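Local coordinates for protein adenosine kinase (Trypanosoma brucei brucei, PDB 4N09) that probably phosphorylates adenosine to AMP with ATP as donor and magnesium as cofactor, a step of purine salvage, at residues Glu271-Ala276 with Val284-Leu289. Sequence-based numbering, arbitrary orientation.
Sequences ESTVLA and VPVPQL. With ADP (adenosine-5'-diphosphate), chain F.
T273 and V284 form the last antiparallel hydrogen-bonded pair between two neighbouring strands at the edge of the large mixed sheet, just before the chain leaves strand 280-284 for the loop that leads to helix 300-312, whose first residues 285-289 pass ADP. Both bonds of the pair are made: T273 N donates to V284 O at 3.0 Å and V284 N to T273 O at 2.9 Å. The two side chains leave the same face of the sheet, the one covered by helix 318-333, where H326 touches V284 and hydrogen-bonds T273 OG1.

One step on, the backbones come even nearer, S272 CA and P285 CA lying 4.3 Å apart. The S272 hydroxyl lies beside its own backbone N (chi1 -72°), and OG rests against P285 CA at 3.4 Å. At the next residue, the CB of V286 points toward strand 271-277, and its two methyls part: CG2 meets E271 O at 3.3 Å, while CG1, anti to the backbone N (chi1 173°), reaches ADP O2' at 3.8 Å.

In this PfkB-family kinase of the ribokinase clan, strands 271-277 and 280-284 are a hairpin that finishes one end of the sheet, and the loop after it lines the nucleotide pocket. L289 CD2 approaches the adenine at C2 (3.8 Å), and T273 OG1 stands 3.6 Å from ADP O3'. On the neighbouring strand 263-268 and in the turn leading into 271-277, T267 OG1 and D269 N hydrogen-bond ADP, while E271 forms a salt bridge with R226.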
ATOM      1  N   GLU A 271      16.306   5.208  -9.467  1.00 45.09           N
ATOM      2  CA  GLU A 271      16.083   6.193 -10.518  1.00 46.57           C
ATOM      3  C   GLU A 271      14.894   7.077 -10.248  1.00 45.62           C
ATOM      4  O   GLU A 271      14.040   6.786  -9.409  1.00 47.44           O
ATOM      5  CB  GLU A 271      15.850   5.488 -11.847  1.00 55.21           C
ATOM      6  CG  GLU A 271      17.116   5.118 -12.598  1.00 63.38           C
ATOM      7  CD  GLU A 271      16.950   3.813 -13.341  1.00 76.56           C
ATOM      8  OE1 GLU A 271      16.766   3.779 -14.584  1.00 86.81           O
ATOM      9  OE2 GLU A 271      16.955   2.796 -12.645  1.00 95.17           O
ATOM     10  N   SER A 272      14.797   8.139 -11.021  1.00 44.87           N
ATOM     11  CA  SER A 272      13.775   9.147 -10.820  1.00 45.62           C
ATOM     12  C   SER A 272      12.366   8.629 -10.900  1.00 43.96           C
ATOM     13  O   SER A 272      12.082   7.692 -11.623  1.00 47.14           O
ATOM     14  CB  SER A 272      13.905  10.188 -11.896  1.00 45.84           C
ATOM     15  OG  SER A 272      15.053  10.981 -11.674  1.00 59.48           O
ATOM     16  N   THR A 273      11.492   9.244 -10.118  1.00 40.34           N
ATOM     17  CA  THR A 273      10.099   8.907 -10.120  1.00 39.41           C
ATOM     18  C   THR A 273       9.407   9.632 -11.268  1.00 38.25           C
ATOM     19  O   THR A 273       9.619  10.817 -11.493  1.00 39.36           O
ATOM     20  CB  THR A 273       9.471   9.290  -8.768  1.00 39.00           C
ATOM     21  OG1 THR A 273       9.989   8.414  -7.755  1.00 40.50           O
ATOM     22  CG2 THR A 273       7.967   9.171  -8.808  1.00 37.50           C
ATOM     23  N   VAL A 274       8.562   8.919 -11.983  1.00 37.03           N
ATOM     24  CA  VAL A 274       7.889   9.482 -13.118  1.00 38.23           C
ATOM     25  C   VAL A 274       6.538   9.967 -12.650  1.00 40.18           C
ATOM     26  O   VAL A 274       5.763   9.201 -12.073  1.00 37.83           O
ATOM     27  CB  VAL A 274       7.664   8.415 -14.198  1.00 39.19           C
ATOM     28  CG1 VAL A 274       6.709   8.879 -15.275  1.00 37.85           C
ATOM     29  CG2 VAL A 274       8.985   8.012 -14.812  1.00 42.90           C
ATOM     30  N   LEU A 275       6.237  11.219 -12.966  1.00 38.51           N
ATOM     31  CA  LEU A 275       5.009  11.844 -12.549  1.00 38.68           C
ATOM     32  C   LEU A 275       4.299  12.431 -13.769  1.00 41.98           C
ATOM     33  O   LEU A 275       4.822  13.337 -14.428  1.00 43.76           O
ATOM     34  CB  LEU A 275       5.348  12.938 -11.555  1.00 39.76           C
ATOM     35  CG  LEU A 275       4.229  13.917 -11.231  1.00 41.28           C
ATOM     36  CD1 LEU A 275       3.114  13.175 -10.509  1.00 43.68           C
ATOM     37  CD2 LEU A 275       4.730  15.076 -10.389  1.00 40.19           C
ATOM     38  N   ALA A 276       3.090  11.961 -14.036  1.00 41.57           N
ATOM     39  CA  ALA A 276       2.378  12.336 -15.248  1.00 42.50           C
ATOM     40  C   ALA A 276       0.967  12.879 -14.973  1.00 44.13           C
ATOM     41  O   ALA A 276       0.247  12.389 -14.101  1.00 41.04           O
ATOM     42  CB  ALA A 276       2.309  11.146 -16.190  1.00 40.03           C
ATOM     43  N   VAL A 284      11.072  13.246 -10.952  1.00 36.99           N
ATOM     44  CA  VAL A 284      11.447  13.793  -9.667  1.00 36.73           C
ATOM     45  C   VAL A 284      12.628  12.986  -9.188  1.00 37.76           C
ATOM     46  O   VAL A 284      12.511  11.799  -8.940  1.00 40.98           O
ATOM     47  CB  VAL A 284      10.282  13.690  -8.657  1.00 36.96           C
ATOM     48  CG1 VAL A 284      10.633  14.323  -7.328  1.00 36.13           C
ATOM     49  CG2 VAL A 284       9.052  14.363  -9.214  1.00 37.16           C
ATOM     50  N   PRO A 285      13.794  13.605  -9.101  1.00 36.85           N
ATOM     51  CA  PRO A 285      14.958  12.776  -8.785  1.00 36.46           C
ATOM     52  C   PRO A 285      14.890  12.209  -7.384  1.00 36.45           C
ATOM     53  O   PRO A 285      14.305  12.821  -6.500  1.00 34.76           O
ATOM     54  CB  PRO A 285      16.157  13.733  -8.890  1.00 34.76           C
ATOM     55  CG  PRO A 285      15.632  15.026  -9.346  1.00 35.13           C
ATOM     56  CD  PRO A 285      14.141  14.953  -9.545  1.00 36.31           C
ATOM     57  N   VAL A 286      15.514  11.054  -7.211  1.00 35.08           N
ATOM     58  CA  VAL A 286      15.651  10.425  -5.923  1.00 37.49           C
ATOM     59  C   VAL A 286      16.989  10.828  -5.347  1.00 37.53           C
ATOM     60  O   VAL A 286      18.005  10.521  -5.932  1.00 43.60           O
ATOM     61  CB  VAL A 286      15.638   8.887  -6.063  1.00 35.51           C
ATOM     62  CG1 VAL A 286      15.956   8.209  -4.742  1.00 34.85           C
ATOM     63  CG2 VAL A 286      14.301   8.414  -6.582  1.00 38.10           C
ATOM     64  N   PRO A 287      17.011  11.453  -4.169  1.00 37.68           N
ATOM     65  CA  PRO A 287      18.291  11.858  -3.579  1.00 36.39           C
ATOM     66  C   PRO A 287      19.274  10.689  -3.472  1.00 38.79           C
ATOM     67  O   PRO A 287      18.880   9.594  -3.055  1.00 34.20           O
ATOM     68  CB  PRO A 287      17.894  12.313  -2.181  1.00 35.61           C
ATOM     69  CG  PRO A 287      16.460  12.655  -2.263  1.00 35.16           C
ATOM     70  CD  PRO A 287      15.874  11.728  -3.276  1.00 36.54           C
ATOM     71  N   GLN A 288      20.549  10.933  -3.793  1.00 42.52           N
ATOM     72  CA  GLN A 288      21.568   9.873  -3.708  1.00 44.09           C
ATOM     73  C   GLN A 288      21.668   9.374  -2.263  1.00 42.46           C
ATOM     74  O   GLN A 288      21.497  10.131  -1.317  1.00 40.35           O
ATOM     75  CB  GLN A 288      22.940  10.296  -4.282  1.00 44.54           C
ATOM     76  CG  GLN A 288      24.024  10.698  -3.283  1.00 48.31           C
ATOM     77  CD  GLN A 288      24.685   9.534  -2.509  1.00 51.81           C
ATOM     78  OE1 GLN A 288      24.870   8.420  -3.021  1.00 48.24           O
ATOM     79  NE2 GLN A 288      25.097   9.825  -1.267  1.00 54.66           N
ATOM     80  N   LEU A 289      21.897   8.075  -2.113  1.00 42.91           N
ATOM     81  CA  LEU A 289      22.027   7.461  -0.798  1.00 41.36           C
ATOM     82  C   LEU A 289      23.082   6.352  -0.891  1.00 41.51           C
ATOM     83  O   LEU A 289      23.005   5.534  -1.793  1.00 38.88           O
ATOM     84  CB  LEU A 289      20.651   6.910  -0.366  1.00 37.67           C
ATOM     85  CG  LEU A 289      20.613   6.103   0.921  1.00 35.86           C
ATOM     86  CD1 LEU A 289      20.894   6.958   2.140  1.00 34.83           C
ATOM     87  CD2 LEU A 289      19.289   5.403   1.053  1.00 37.92           C
TER
HETATM   88  PB  ADP F 402       8.772  -0.782  -4.207  1.00 79.85           P
HETATM   89  O1B ADP F 402       7.302  -0.787  -4.660  1.00 72.53           O
HETATM   90  O2B ADP F 402       9.013  -0.990  -2.711  1.00 66.59           O
HETATM   91  O3B ADP F 402       9.730  -1.630  -5.033  1.00 76.61           O
HETATM   92  PA  ADP F 402      10.510   1.262  -5.202  1.00 52.59           P
HETATM   93  O1A ADP F 402      11.515   0.126  -5.011  1.00 60.01           O
HETATM   94  O2A ADP F 402      10.272   1.879  -6.581  1.00 54.79           O
HETATM   95  O3A ADP F 402       9.120   0.768  -4.557  1.00 61.22           O
HETATM   96  O5' ADP F 402      10.981   2.446  -4.209  1.00 48.86           O
HETATM   97  C5' ADP F 402      10.101   3.402  -3.664  1.00 39.35           C
HETATM   98  C4' ADP F 402      10.980   4.553  -3.315  1.00 36.05           C
HETATM   99  O4' ADP F 402      11.861   4.137  -2.285  1.00 33.44           O
HETATM  100  C3' ADP F 402      11.841   5.026  -4.481  1.00 35.36           C
HETATM  101  O3' ADP F 402      11.154   5.958  -5.327  1.00 34.25           O
HETATM  102  C2' ADP F 402      13.002   5.614  -3.723  1.00 32.67           C
HETATM  103  O2' ADP F 402      12.660   6.891  -3.261  1.00 29.36           O
HETATM  104  C1' ADP F 402      13.132   4.751  -2.492  1.00 34.29           C
HETATM  105  N9  ADP F 402      14.163   3.693  -2.714  1.00 38.69           N
HETATM  106  C8  ADP F 402      13.890   2.416  -3.022  1.00 38.08           C
HETATM  107  N7  ADP F 402      15.033   1.722  -3.151  1.00 41.69           N
HETATM  108  C5  ADP F 402      16.053   2.549  -2.918  1.00 38.10           C
HETATM  109  C6  ADP F 402      17.515   2.436  -2.886  1.00 40.61           C
HETATM  110  N6  ADP F 402      18.095   1.247  -3.131  1.00 40.73           N
HETATM  111  N1  ADP F 402      18.248   3.541  -2.617  1.00 42.53           N
HETATM  112  C2  ADP F 402      17.667   4.720  -2.366  1.00 38.71           C
HETATM  113  N3  ADP F 402      16.340   4.859  -2.367  1.00 39.46           N
HETATM  114  C4  ADP F 402      15.489   3.842  -2.634  1.00 37.15           C